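Local coordinates for protein glycoside hydrolase family 31 (Trueperella pyogenes, PDB 5I0F) that degrades cycloalternan, probably by hydrolysing its alpha-glucosidic linkages through a covalent glycosyl-enzyme intermediate, at residues V310-D315 / L377-I382; I340-A344 / G365-P370; Q388-Q392 / G468-A472; V456-D462 / L503-K509. All blocks are in the same frame, centred on the assembly; numbering follows the deposited sequence.

Contact 1: residues V310-D315 / L377-I382; sequences VMEQMD and LHERGI
R380 meets D315 end-on: NH1 and NH2 both donate to the single oxygen OD1, each at 2.8 Å and each bent, with N-H...O angles near 141°. The carboxylate and guanidinium planes lie 18° apart, and OD1, met nearly along its own C-O bond, sits almost in the guanidinium plane. A chain that runs extended from CG to NE lets R380 span the gap from the turn after its helix. NH1 has a further acceptor in a water, 2.8 Å away, which in turn donates to M314 O, so the guanidinium is tied to both side chain and backbone of the facing helix. R318 lies close by, a like charge beside R380 NE. The two helices, 307-320 and 370-379, are neighbours on the outside of the TIM barrel of family 31, and G381, at positive phi, closes the second in a Schellman motif before the chain enters strand 383-388. Beneath the ion pair the contact is apolar. L377 CD2 touches both methionines, 3.7 Å from M314 CG and 3.8 Å from M311 SD. Bends at chi2 and chi3 bring the end of M311 back toward R380, its CE standing 3.6 Å from NH2, oblique to the guanidinium. M314 is bent too, and its SD reaches I382 CD1 at 4.0 Å; M314, L377 and I382 all rest on V327 of the barrel strand 326-329.

Contact 2: residues I340-A344 / G365-P370; sequences IFRDA and GAWPDP
The F341 ring meets W367 and P370 in two different ways. Its edge is turned to the face of W367 in a T-shaped pair, the planes at 66° and CD2 lying 3.6 Å from W367 CG. P370 covers one face of the phenyl ring in a CH-pi contact, CB standing 3.7 Å from the ring centroid and only 7° off the normal. A third flat group, the R342 guanidinium, has A366 CB over one face, 3.4 Å from NH1, while NH1 itself donates to N305 O. Both segments belong to the long excursion between barrel strand 326-329 and helix 370-379 of the TIM barrel; F341 to A344 form a type II turn, and D369 is the N-cap of the helix, its OD1 accepting from G372 N. The direct polar link is A366 N to D343 OD2, 2.9 Å, made through the anti lone pair of the carboxylate. Two waters supply the rest. One accepts from R342 NE and, at 3.0 Å, from W367 NE1, lying in the plane of both groups; a bend at chi3 (59°) turns the arginine head toward it. The other donates to R342 O and W367 O, 2.8 Å from each.

Contact 3: residues Q388-Q392 / G468-A472; sequences QIPLQ and GGEHA
L391 sets a methyl group almost exactly over the middle of the H471 imidazole: CD1 is 3.6 Å from the ring centroid and 1° off the normal, a CH-pi contact squarely over the face. L391 CG lies over the same face, off centre, 3.8 Å from H471 CD2. The pyrrolidine of P390 comes instead to the edge, its CD 3.8 Å from H471 NE2. I389, whose chi1 of -176° sends CG1 away from its own nitrogen, brings CD1 to 3.7 Å from H471 NE2 at an oblique angle, so three successive residues meet one imidazole, over one face and at its edge. P390, at the centre of an inverse gamma turn, also lays CG 3.7 Å from G469 N. G468 and G469 both have positive phi, and G468 packs its CA against I389 CD1, 4.0 Å away. These loops follow strands 383-388 and 463-466, adjacent in the TIM barrel, at the ends of the strands where the bound glucose units lie. On the same loop as H471, E470 forms a salt bridge to R516, a residue of the glycan pocket. Carbon against ring and backbone carries the contact, implying that I389, P390 and L391 hold their side of the buried ring by apolar contact and not by polar bonds.

Contact 4: residues V456-D462 / L503-K509; sequences VEDLDID and LLRSAGK
Two helix ends come together here, with the CA atoms of E457 and A507 6.2 Å apart and the chain beyond each leading on so that the backbones of D462 and K509 also run close. V456 is wedged in the join. Its CG1 presses tightly against A507 CB at 3.5 Å and K509 CD at 3.4 Å, while CG2 turns to L504 CD2, 4.0 Å away. E457 lies along the outer side, its CG near A507 CB and its carboxylate directed to R453 and R355. K509 slides past V456 in the opposite direction with an extended chain, then bends at chi4 (-91°) to bring NZ among acceptors. NZ donates to D460 OD1 at 2.9 Å, approaching from above the carboxylate, 53° out of its plane, and makes a weak bond to I461 O at 3.1 Å. D462 OD1, a longer 3.5 Å from K509 NZ, completes the salt-bridge network; D462 OD2 probably accepts from H378 NE2, and from V384 N. Two carboxylates and a carbonyl around one ammonium would be expected to favour its charged form. G508, at positive phi, is the C' residue of a Schellman motif ending helix 485-506, whereas D460 has positive phi just before strand 463-466. V456, L503 and L504 rest on F464 of strand 463-466, placing the join in the helical layer round the TIM barrel of family 31.

How the contacts relate
All four contacts lie in the TIM-barrel domain, but at different depths. Contact 3 is fully buried, its centre about 12 Å from the chain's and beside the bound sugar, and relies on apolar groups against an imidazole. The centres of contacts 1, 2 and 4, partly buried, lie 26 to 31 Å from the chain's centre, and these combine apolar packing with polar links: ion pairs in contacts 1 and 4, a carboxylate-to-backbone bond and waters in contact 2. Contacts 1 and 2 share helix 370-379, which P370 of contact 2 begins; V310 of helix 307-320 packs on W367. H378 probably bonds D462, joining contacts 1 and 4, and F341 touches L459, joining 2 and 4. Contact 3 touches none of the others.

Contact 1: residues V310-D315 / L377-I382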
loop_
_atom_site.group_PDB
_atom_site.type_symbol
_atom_site.label_atom_id
_atom_site.label_comp_id
_atom_site.label_asym_id
_atom_site.label_seq_id
_atom_site.Cartn_x
_atom_site.Cartn_y
_atom_site.Cartn_z
ATOM N N VAL A 310 -23.522 -10.543 -10.682
ATOM C CA VAL A 310 -22.531 -11.477 -10.142
ATOM C C VAL A 310 -22.782 -12.873 -10.717
ATOM O O VAL A 310 -21.862 -13.521 -11.264
ATOM C CB VAL A 310 -22.527 -11.520 -8.599
ATOM C CG1 VAL A 310 -21.646 -12.654 -8.098
ATOM C CG2 VAL A 310 -22.063 -10.188 -8.018
ATOM N N MET A 311 -24.024 -13.315 -10.623
ATOM C CA MET A 311 -24.360 -14.663 -11.032
ATOM C C MET A 311 -24.202 -14.867 -12.535
ATOM O O MET A 311 -23.815 -15.951 -12.947
ATOM C CB MET A 311 -25.767 -15.020 -10.565
ATOM C CG MET A 311 -25.884 -15.104 -9.057
ATOM S SD MET A 311 -24.771 -16.296 -8.276
ATOM C CE MET A 311 -25.502 -17.842 -8.789
ATOM N N GLU A 312 -24.476 -13.834 -13.337
ATOM C CA GLU A 312 -24.246 -13.895 -14.790
ATOM C C GLU A 312 -22.776 -14.252 -15.112
ATOM O O GLU A 312 -22.496 -15.087 -15.994
ATOM C CB GLU A 312 -24.643 -12.568 -15.476
ATOM C CG GLU A 312 -24.195 -12.436 -16.940
ATOM C CD GLU A 312 -24.527 -11.094 -17.593
ATOM O OE1 GLU A 312 -24.743 -10.084 -16.881
ATOM O OE2 GLU A 312 -24.547 -11.042 -18.856
ATOM N N GLN A 313 -21.852 -13.613 -14.406
ATOM C CA GLN A 313 -20.443 -13.867 -14.606
ATOM C C GLN A 313 -19.994 -15.234 -14.093
ATOM O O GLN A 313 -19.209 -15.901 -14.766
ATOM C CB GLN A 313 -19.610 -12.745 -13.999
ATOM C CG GLN A 313 -19.885 -11.383 -14.663
ATOM C CD GLN A 313 -19.706 -11.376 -16.162
ATOM O OE1 GLN A 313 -18.861 -12.088 -16.734
ATOM N NE2 GLN A 313 -20.532 -10.587 -16.827
ATOM N N MET A 314 -20.548 -15.670 -12.954
ATOM C CA MET A 314 -20.250 -17.012 -12.440
ATOM C C MET A 314 -20.798 -18.083 -13.397
ATOM O O MET A 314 -20.114 -19.064 -13.686
ATOM C CB MET A 314 -20.789 -17.205 -11.025
ATOM C CG MET A 314 -20.235 -16.224 -9.988
ATOM S SD MET A 314 -18.448 -16.305 -9.815
ATOM C CE MET A 314 -17.933 -15.019 -10.938
ATOM N N ASP A 315 -22.004 -17.879 -13.927
ATOM C CA ASP A 315 -22.559 -18.822 -14.918
ATOM C C ASP A 315 -21.692 -18.817 -16.197
ATOM O O ASP A 315 -21.462 -19.864 -16.790
ATOM C CB ASP A 315 -24.020 -18.511 -15.274
ATOM C CG ASP A 315 -24.986 -18.715 -14.109
ATOM O OD1 ASP A 315 -24.624 -19.349 -13.062
ATOM O OD2 ASP A 315 -26.137 -18.231 -14.236
ATOM N N LEU A 377 -23.247 -20.351 -4.549
ATOM C CA LEU A 377 -21.843 -20.254 -4.947
ATOM C C LEU A 377 -20.983 -21.268 -4.172
ATOM O O LEU A 377 -20.184 -21.991 -4.799
ATOM C CB LEU A 377 -21.351 -18.814 -4.862
ATOM C CG LEU A 377 -21.965 -17.909 -5.944
ATOM C CD1 LEU A 377 -21.448 -16.504 -5.778
ATOM C CD2 LEU A 377 -21.713 -18.357 -7.369
ATOM N N HIS A 378 -21.249 -21.431 -2.869
ATOM C CA HIS A 378 -20.560 -22.466 -2.090
ATOM C C HIS A 378 -20.762 -23.866 -2.665
ATOM O O HIS A 378 -19.810 -24.629 -2.726
ATOM C CB HIS A 378 -20.949 -22.441 -0.609
ATOM C CG HIS A 378 -20.326 -21.311 0.154
ATOM N ND1 HIS A 378 -20.730 -20.967 1.424
ATOM C CD2 HIS A 378 -19.324 -20.455 -0.170
ATOM C CE1 HIS A 378 -20.014 -19.938 1.847
ATOM N NE2 HIS A 378 -19.141 -19.620 0.908
ATOM N N GLU A 379 -21.966 -24.181 -3.126
ATOM C CA GLU A 379 -22.232 -25.507 -3.726
ATOM C C GLU A 379 -21.454 -25.745 -5.011
ATOM O O GLU A 379 -21.146 -26.883 -5.348
ATOM C CB GLU A 379 -23.717 -25.693 -3.986
ATOM C CG GLU A 379 -24.482 -25.889 -2.701
ATOM C CD GLU A 379 -25.975 -25.939 -2.912
ATOM O OE1 GLU A 379 -26.423 -26.250 -4.052
ATOM O OE2 GLU A 379 -26.701 -25.692 -1.921
ATOM N N ARG A 380 -21.127 -24.658 -5.704
ATOM C CA ARG A 380 -20.265 -24.700 -6.868
ATOM C C ARG A 380 -18.772 -24.627 -6.568
ATOM O O ARG A 380 -17.975 -24.574 -7.497
ATOM C CB ARG A 380 -20.618 -23.549 -7.796
ATOM C CG ARG A 380 -22.046 -23.495 -8.242
ATOM C CD ARG A 380 -22.112 -22.475 -9.352
ATOM N NE ARG A 380 -23.452 -22.023 -9.589
ATOM C CZ ARG A 380 -23.780 -21.157 -10.540
ATOM N NH1 ARG A 380 -22.853 -20.648 -11.347
ATOM N NH2 ARG A 380 -25.053 -20.815 -10.695
ATOM N N GLY A 381 -18.373 -24.614 -5.299
ATOM C CA GLY A 381 -16.971 -24.500 -4.949
ATOM C C GLY A 381 -16.374 -23.112 -5.100
ATOM O O GLY A 381 -15.183 -23.000 -5.286
ATOM N N ILE A 382 -17.195 -22.061 -4.996
ATOM C CA ILE A 382 -16.751 -20.674 -5.129
ATOM C C ILE A 382 -16.945 -19.985 -3.779
ATOM O O ILE A 382 -18.049 -20.015 -3.216
ATOM C CB ILE A 382 -17.561 -19.935 -6.224
ATOM C CG1 ILE A 382 -17.384 -20.629 -7.584
ATOM C CG2 ILE A 382 -17.123 -18.481 -6.345
ATOM C CD1 ILE A 382 -18.349 -20.164 -8.658
HETATM O O HOH W 1 -20.056 -21.110 -11.476
#

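Contact 2: residues I340-A344 / G365-P370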
loop_
_atom_site.group_PDB
_atom_site.type_symbol
_atom_site.label_atom_id
_atom_site.label_comp_id
_atom_site.label_asym_id
_atom_site.label_seq_id
_atom_site.Cartn_x
_atom_site.Cartn_y
_atom_site.Cartn_z
ATOM N N ILE A 340 -24.557 -3.173 5.184
ATOM C CA ILE A 340 -25.865 -3.695 4.782
ATOM C C ILE A 340 -25.928 -3.758 3.257
ATOM O O ILE A 340 -25.563 -2.796 2.603
ATOM C CB ILE A 340 -26.966 -2.750 5.293
ATOM C CG1 ILE A 340 -26.870 -2.651 6.837
ATOM C CG2 ILE A 340 -28.343 -3.193 4.807
ATOM C CD1 ILE A 340 -27.763 -1.630 7.464
ATOM N N PHE A 341 -26.418 -4.880 2.716
ATOM C CA PHE A 341 -26.592 -5.046 1.272
ATOM C C PHE A 341 -27.556 -3.997 0.670
ATOM O O PHE A 341 -28.564 -3.627 1.298
ATOM C CB PHE A 341 -27.095 -6.462 0.934
ATOM C CG PHE A 341 -26.002 -7.497 0.770
ATOM C CD1 PHE A 341 -25.492 -8.184 1.864
ATOM C CD2 PHE A 341 -25.484 -7.791 -0.489
ATOM C CE1 PHE A 341 -24.504 -9.135 1.718
ATOM C CE2 PHE A 341 -24.491 -8.746 -0.643
ATOM C CZ PHE A 341 -23.998 -9.422 0.464
ATOM N N ARG A 342 -27.247 -3.511 -0.532
ATOM C CA ARG A 342 -28.078 -2.487 -1.165
ATOM C C ARG A 342 -29.538 -2.964 -1.292
ATOM O O ARG A 342 -29.786 -4.135 -1.634
ATOM C CB ARG A 342 -27.555 -2.072 -2.536
ATOM C CG ARG A 342 -28.225 -0.825 -3.082
ATOM C CD ARG A 342 -27.398 -0.188 -4.182
ATOM N NE ARG A 342 -27.152 -1.072 -5.338
ATOM C CZ ARG A 342 -27.829 -1.077 -6.499
ATOM N NH1 ARG A 342 -27.463 -1.917 -7.469
ATOM N NH2 ARG A 342 -28.875 -0.281 -6.717
ATOM N N ASP A 343 -30.463 -2.042 -0.996
ATOM C CA ASP A 343 -31.939 -2.262 -1.006
ATOM C C ASP A 343 -32.522 -3.110 0.122
ATOM O O ASP A 343 -33.746 -3.285 0.176
ATOM C CB ASP A 343 -32.447 -2.797 -2.371
ATOM C CG ASP A 343 -32.183 -1.834 -3.526
ATOM O OD1 ASP A 343 -32.155 -0.603 -3.299
ATOM O OD2 ASP A 343 -31.993 -2.331 -4.662
ATOM N N ALA A 344 -31.704 -3.636 1.031
ATOM C CA ALA A 344 -32.237 -4.400 2.159
ATOM C C ALA A 344 -33.091 -3.491 3.021
ATOM O O ALA A 344 -32.799 -2.305 3.140
ATOM C CB ALA A 344 -31.104 -5.017 2.991
ATOM N N GLY A 365 -35.254 -5.832 -5.680
ATOM C CA GLY A 365 -34.056 -5.087 -5.308
ATOM C C GLY A 365 -32.785 -5.654 -5.914
ATOM O O GLY A 365 -32.808 -6.655 -6.624
ATOM N N ALA A 366 -31.665 -5.001 -5.637
ATOM C CA ALA A 366 -30.400 -5.380 -6.239
ATOM C C ALA A 366 -29.917 -6.742 -5.740
ATOM O O ALA A 366 -29.266 -7.469 -6.502
ATOM C CB ALA A 366 -29.350 -4.317 -5.968
ATOM N N TRP A 367 -30.241 -7.075 -4.482
ATOM C CA TRP A 367 -29.848 -8.348 -3.853
ATOM C C TRP A 367 -31.083 -9.026 -3.206
ATOM O O TRP A 367 -31.312 -8.880 -2.015
ATOM C CB TRP A 367 -28.729 -8.120 -2.804
ATOM C CG TRP A 367 -27.573 -7.331 -3.373
ATOM C CD1 TRP A 367 -27.434 -5.990 -3.351
ATOM C CD2 TRP A 367 -26.444 -7.846 -4.072
ATOM N NE1 TRP A 367 -26.289 -5.624 -3.998
ATOM C CE2 TRP A 367 -25.650 -6.749 -4.440
ATOM C CE3 TRP A 367 -26.010 -9.137 -4.413
ATOM C CZ2 TRP A 367 -24.468 -6.887 -5.166
ATOM C CZ3 TRP A 367 -24.815 -9.275 -5.102
ATOM C CH2 TRP A 367 -24.065 -8.158 -5.486
ATOM N N PRO A 368 -31.875 -9.779 -4.004
ATOM C CA PRO A 368 -33.094 -10.384 -3.467
ATOM C C PRO A 368 -32.864 -11.512 -2.473
ATOM O O PRO A 368 -33.755 -11.794 -1.691
ATOM C CB PRO A 368 -33.845 -10.879 -4.726
ATOM C CG PRO A 368 -32.801 -10.995 -5.758
ATOM C CD PRO A 368 -31.795 -9.934 -5.471
ATOM N N ASP A 369 -31.694 -12.141 -2.482
ATOM C CA ASP A 369 -31.406 -13.219 -1.516
ATOM C C ASP A 369 -29.886 -13.423 -1.430
ATOM O O ASP A 369 -29.340 -14.367 -1.999
ATOM C CB ASP A 369 -32.157 -14.488 -1.979
ATOM C CG ASP A 369 -32.151 -15.616 -0.953
ATOM O OD1 ASP A 369 -31.460 -15.548 0.082
ATOM O OD2 ASP A 369 -32.829 -16.626 -1.229
ATOM N N PRO A 370 -29.176 -12.507 -0.731
ATOM C CA PRO A 370 -27.725 -12.654 -0.687
ATOM C C PRO A 370 -27.295 -13.965 -0.026
ATOM O O PRO A 370 -26.338 -14.591 -0.482
ATOM C CB PRO A 370 -27.248 -11.408 0.099
ATOM C CG PRO A 370 -28.461 -10.869 0.765
ATOM C CD PRO A 370 -29.635 -11.277 -0.071
HETATM O O HOH W 2 -25.163 -3.015 -4.887
HETATM O O HOH W 3 -31.738 -6.163 -1.775
#

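Contact 3: residues Q388-Q392 / G468-A472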
loop_
_atom_site.group_PDB
_atom_site.type_symbol
_atom_site.label_atom_id
_atom_site.label_comp_id
_atom_site.label_asym_id
_atom_site.label_seq_id
_atom_site.Cartn_x
_atom_site.Cartn_y
_atom_site.Cartn_z
ATOM N N GLN A 388 -14.425 -3.742 1.956
ATOM C CA GLN A 388 -14.483 -2.875 3.133
ATOM C C GLN A 388 -13.510 -1.727 2.993
ATOM O O GLN A 388 -12.553 -1.804 2.196
ATOM C CB GLN A 388 -14.126 -3.676 4.380
ATOM C CG GLN A 388 -15.172 -4.719 4.762
ATOM C CD GLN A 388 -16.410 -4.101 5.361
ATOM O OE1 GLN A 388 -16.488 -3.921 6.563
ATOM N NE2 GLN A 388 -17.391 -3.790 4.533
ATOM N N ILE A 389 -13.747 -0.681 3.800
ATOM C CA ILE A 389 -12.880 0.485 3.910
ATOM C C ILE A 389 -12.854 0.880 5.421
ATOM O O ILE A 389 -13.909 0.792 6.086
ATOM C CB ILE A 389 -13.428 1.639 3.034
ATOM C CG1 ILE A 389 -12.519 2.864 3.019
ATOM C CG2 ILE A 389 -14.799 2.095 3.521
ATOM C CD1 ILE A 389 -11.317 2.695 2.162
ATOM N N PRO A 390 -11.692 1.290 5.968
ATOM C CA PRO A 390 -11.655 1.644 7.409
ATOM C C PRO A 390 -11.960 3.133 7.604
ATOM O O PRO A 390 -11.132 3.893 8.116
ATOM C CB PRO A 390 -10.229 1.299 7.799
ATOM C CG PRO A 390 -9.422 1.606 6.572
ATOM C CD PRO A 390 -10.342 1.453 5.373
ATOM N N LEU A 391 -13.142 3.520 7.138
ATOM C CA LEU A 391 -13.656 4.885 7.181
ATOM C C LEU A 391 -15.175 4.846 7.360
ATOM O O LEU A 391 -15.838 3.902 6.939
ATOM C CB LEU A 391 -13.328 5.672 5.915
ATOM C CG LEU A 391 -11.835 6.000 5.679
ATOM C CD1 LEU A 391 -11.612 6.570 4.288
ATOM C CD2 LEU A 391 -11.316 6.970 6.737
ATOM N N GLN A 392 -15.715 5.897 7.972
ATOM C CA GLN A 392 -17.150 6.005 8.191
ATOM C C GLN A 392 -17.545 7.342 7.596
ATOM O O GLN A 392 -17.185 8.397 8.158
ATOM C CB GLN A 392 -17.475 5.965 9.677
ATOM C CG GLN A 392 -18.966 6.055 9.988
ATOM C CD GLN A 392 -19.717 4.750 9.762
ATOM O OE1 GLN A 392 -19.330 3.704 10.278
ATOM N NE2 GLN A 392 -20.813 4.817 9.029
ATOM N N GLY A 468 -7.917 0.301 1.242
ATOM C CA GLY A 468 -7.498 1.502 1.967
ATOM C C GLY A 468 -6.599 1.254 3.173
ATOM O O GLY A 468 -5.815 0.321 3.190
ATOM N N GLY A 469 -6.688 2.136 4.159
ATOM C CA GLY A 469 -5.863 2.087 5.370
ATOM C C GLY A 469 -4.741 3.123 5.442
ATOM O O GLY A 469 -4.037 3.191 6.466
ATOM N N GLU A 470 -4.601 3.940 4.391
ATOM C CA GLU A 470 -3.515 4.945 4.278
ATOM C C GLU A 470 -3.975 6.346 4.679
ATOM O O GLU A 470 -3.248 7.293 4.472
ATOM C CB GLU A 470 -2.986 5.031 2.845
ATOM C CG GLU A 470 -2.804 3.689 2.132
ATOM C CD GLU A 470 -4.033 3.177 1.377
ATOM O OE1 GLU A 470 -5.128 3.810 1.406
ATOM O OE2 GLU A 470 -3.904 2.109 0.720
ATOM N N HIS A 471 -5.128 6.476 5.325
ATOM C CA HIS A 471 -5.838 7.760 5.388
ATOM C C HIS A 471 -5.384 8.702 6.510
ATOM O O HIS A 471 -5.710 9.901 6.486
ATOM C CB HIS A 471 -7.342 7.500 5.549
ATOM C CG HIS A 471 -7.839 6.352 4.721
ATOM N ND1 HIS A 471 -7.946 6.423 3.348
ATOM C CD2 HIS A 471 -8.212 5.101 5.067
ATOM C CE1 HIS A 471 -8.371 5.267 2.884
ATOM N NE2 HIS A 471 -8.547 4.450 3.906
ATOM N N ALA A 472 -4.653 8.183 7.493
ATOM C CA ALA A 472 -4.298 8.983 8.691
ATOM C C ALA A 472 -3.084 9.833 8.393
ATOM O O ALA A 472 -1.996 9.284 8.191
ATOM C CB ALA A 472 -4.004 8.081 9.875
#

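Contact 4: residues V456-D462 / L503-K509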
loop_
_atom_site.group_PDB
_atom_site.type_symbol
_atom_site.label_atom_id
_atom_site.label_comp_id
_atom_site.label_asym_id
_atom_site.label_seq_id
_atom_site.Cartn_x
_atom_site.Cartn_y
_atom_site.Cartn_z
ATOM N N VAL A 456 -20.504 -12.725 8.249
ATOM C CA VAL A 456 -19.753 -13.959 8.363
ATOM C C VAL A 456 -20.620 -15.047 9.029
ATOM O O VAL A 456 -20.708 -16.151 8.511
ATOM C CB VAL A 456 -18.436 -13.761 9.126
ATOM C CG1 VAL A 456 -17.650 -15.043 9.147
ATOM C CG2 VAL A 456 -17.567 -12.693 8.450
ATOM N N GLU A 457 -21.252 -14.739 10.156
ATOM C CA GLU A 457 -21.948 -15.767 10.943
ATOM C C GLU A 457 -23.291 -16.179 10.360
ATOM O O GLU A 457 -23.633 -17.353 10.438
ATOM C CB GLU A 457 -22.108 -15.343 12.408
ATOM C CG GLU A 457 -20.774 -15.262 13.120
ATOM C CD GLU A 457 -20.887 -15.080 14.615
ATOM O OE1 GLU A 457 -22.002 -14.800 15.145
ATOM O OE2 GLU A 457 -19.834 -15.202 15.256
ATOM N N ASP A 458 -24.039 -15.224 9.797
ATOM C CA ASP A 458 -25.384 -15.465 9.279
ATOM C C ASP A 458 -25.362 -15.655 7.756
ATOM O O ASP A 458 -25.901 -16.639 7.278
ATOM C CB ASP A 458 -26.370 -14.362 9.733
ATOM C CG ASP A 458 -26.426 -14.213 11.262
ATOM O OD1 ASP A 458 -26.081 -15.206 11.944
ATOM O OD2 ASP A 458 -26.801 -13.133 11.809
ATOM N N LEU A 459 -24.734 -14.759 7.008
ATOM C CA LEU A 459 -24.676 -14.888 5.541
ATOM C C LEU A 459 -23.585 -15.837 5.008
ATOM O O LEU A 459 -23.678 -16.298 3.867
ATOM C CB LEU A 459 -24.552 -13.512 4.898
ATOM C CG LEU A 459 -25.752 -12.591 5.094
ATOM C CD1 LEU A 459 -25.536 -11.288 4.319
ATOM C CD2 LEU A 459 -27.049 -13.246 4.667
ATOM N N ASP A 460 -22.579 -16.131 5.836
ATOM C CA ASP A 460 -21.557 -17.146 5.571
ATOM C C ASP A 460 -20.511 -16.709 4.532
ATOM O O ASP A 460 -19.971 -17.542 3.827
ATOM C CB ASP A 460 -22.198 -18.499 5.207
ATOM C CG ASP A 460 -21.262 -19.694 5.425
ATOM O OD1 ASP A 460 -20.413 -19.663 6.352
ATOM O OD2 ASP A 460 -21.389 -20.677 4.655
ATOM N N ILE A 461 -20.186 -15.418 4.465
ATOM C CA ILE A 461 -19.085 -14.997 3.606
ATOM C C ILE A 461 -17.741 -15.526 4.123
ATOM O O ILE A 461 -17.599 -15.916 5.290
ATOM C CB ILE A 461 -19.006 -13.473 3.387
ATOM C CG1 ILE A 461 -18.561 -12.734 4.621
ATOM C CG2 ILE A 461 -20.323 -12.901 2.868
ATOM C CD1 ILE A 461 -18.146 -11.322 4.300
ATOM N N ASP A 462 -16.752 -15.538 3.230
ATOM C CA ASP A 462 -15.500 -16.235 3.461
ATOM C C ASP A 462 -14.300 -15.311 3.684
ATOM O O ASP A 462 -13.191 -15.782 3.949
ATOM C CB ASP A 462 -15.221 -17.124 2.265
ATOM C CG ASP A 462 -16.341 -18.093 2.017
ATOM O OD1 ASP A 462 -16.462 -18.999 2.834
ATOM O OD2 ASP A 462 -17.091 -17.943 1.015
ATOM N N LEU A 503 -11.963 -11.261 13.336
ATOM C CA LEU A 503 -13.396 -11.519 13.137
ATOM C C LEU A 503 -13.619 -12.886 12.509
ATOM O O LEU A 503 -14.387 -13.692 13.017
ATOM C CB LEU A 503 -14.061 -10.414 12.294
ATOM C CG LEU A 503 -15.517 -10.664 11.898
ATOM C CD1 LEU A 503 -16.382 -10.794 13.152
ATOM C CD2 LEU A 503 -16.022 -9.586 10.947
ATOM N N LEU A 504 -12.898 -13.148 11.421
ATOM C CA LEU A 504 -13.026 -14.411 10.710
ATOM C C LEU A 504 -12.651 -15.629 11.565
ATOM O O LEU A 504 -13.408 -16.595 11.636
ATOM C CB LEU A 504 -12.194 -14.370 9.447
ATOM C CG LEU A 504 -12.765 -13.428 8.358
ATOM C CD1 LEU A 504 -11.675 -13.037 7.382
ATOM C CD2 LEU A 504 -13.929 -14.058 7.619
ATOM N N ARG A 505 -11.503 -15.550 12.224
ATOM C CA ARG A 505 -11.072 -16.576 13.170
ATOM C C ARG A 505 -12.123 -16.836 14.234
ATOM O O ARG A 505 -12.370 -17.995 14.545
ATOM C CB ARG A 505 -9.757 -16.200 13.868
ATOM C CG ARG A 505 -8.514 -16.237 13.002
ATOM C CD ARG A 505 -7.323 -15.760 13.819
ATOM N NE ARG A 505 -6.152 -15.560 12.979
ATOM C CZ ARG A 505 -5.707 -14.391 12.496
ATOM N NH1 ARG A 505 -6.295 -13.215 12.764
ATOM N NH2 ARG A 505 -4.611 -14.401 11.729
ATOM N N SER A 506 -12.729 -15.773 14.784
ATOM C CA SER A 506 -13.753 -15.921 15.844
ATOM C C SER A 506 -15.021 -16.603 15.362
ATOM O O SER A 506 -15.765 -17.162 16.166
ATOM C CB SER A 506 -14.113 -14.565 16.510
ATOM O OG SER A 506 -14.933 -13.762 15.676
ATOM N N ALA A 507 -15.268 -16.542 14.051
ATOM C CA ALA A 507 -16.413 -17.150 13.431
ATOM C C ALA A 507 -16.109 -18.505 12.786
ATOM O O ALA A 507 -16.901 -18.969 11.962
ATOM C CB ALA A 507 -16.972 -16.191 12.377
ATOM N N GLY A 508 -14.986 -19.139 13.130
ATOM C CA GLY A 508 -14.680 -20.469 12.619
ATOM C C GLY A 508 -14.107 -20.523 11.212
ATOM O O GLY A 508 -14.137 -21.575 10.582
ATOM N N LYS A 509 -13.534 -19.421 10.730
ATOM C CA LYS A 509 -13.043 -19.355 9.363
ATOM C C LYS A 509 -11.557 -18.985 9.285
ATOM O O LYS A 509 -11.001 -18.424 10.226
ATOM C CB LYS A 509 -13.897 -18.343 8.586
ATOM C CG LYS A 509 -15.322 -18.831 8.395
ATOM C CD LYS A 509 -16.146 -17.772 7.733
ATOM C CE LYS A 509 -17.568 -18.247 7.462
ATOM N NZ LYS A 509 -17.640 -18.860 6.123
#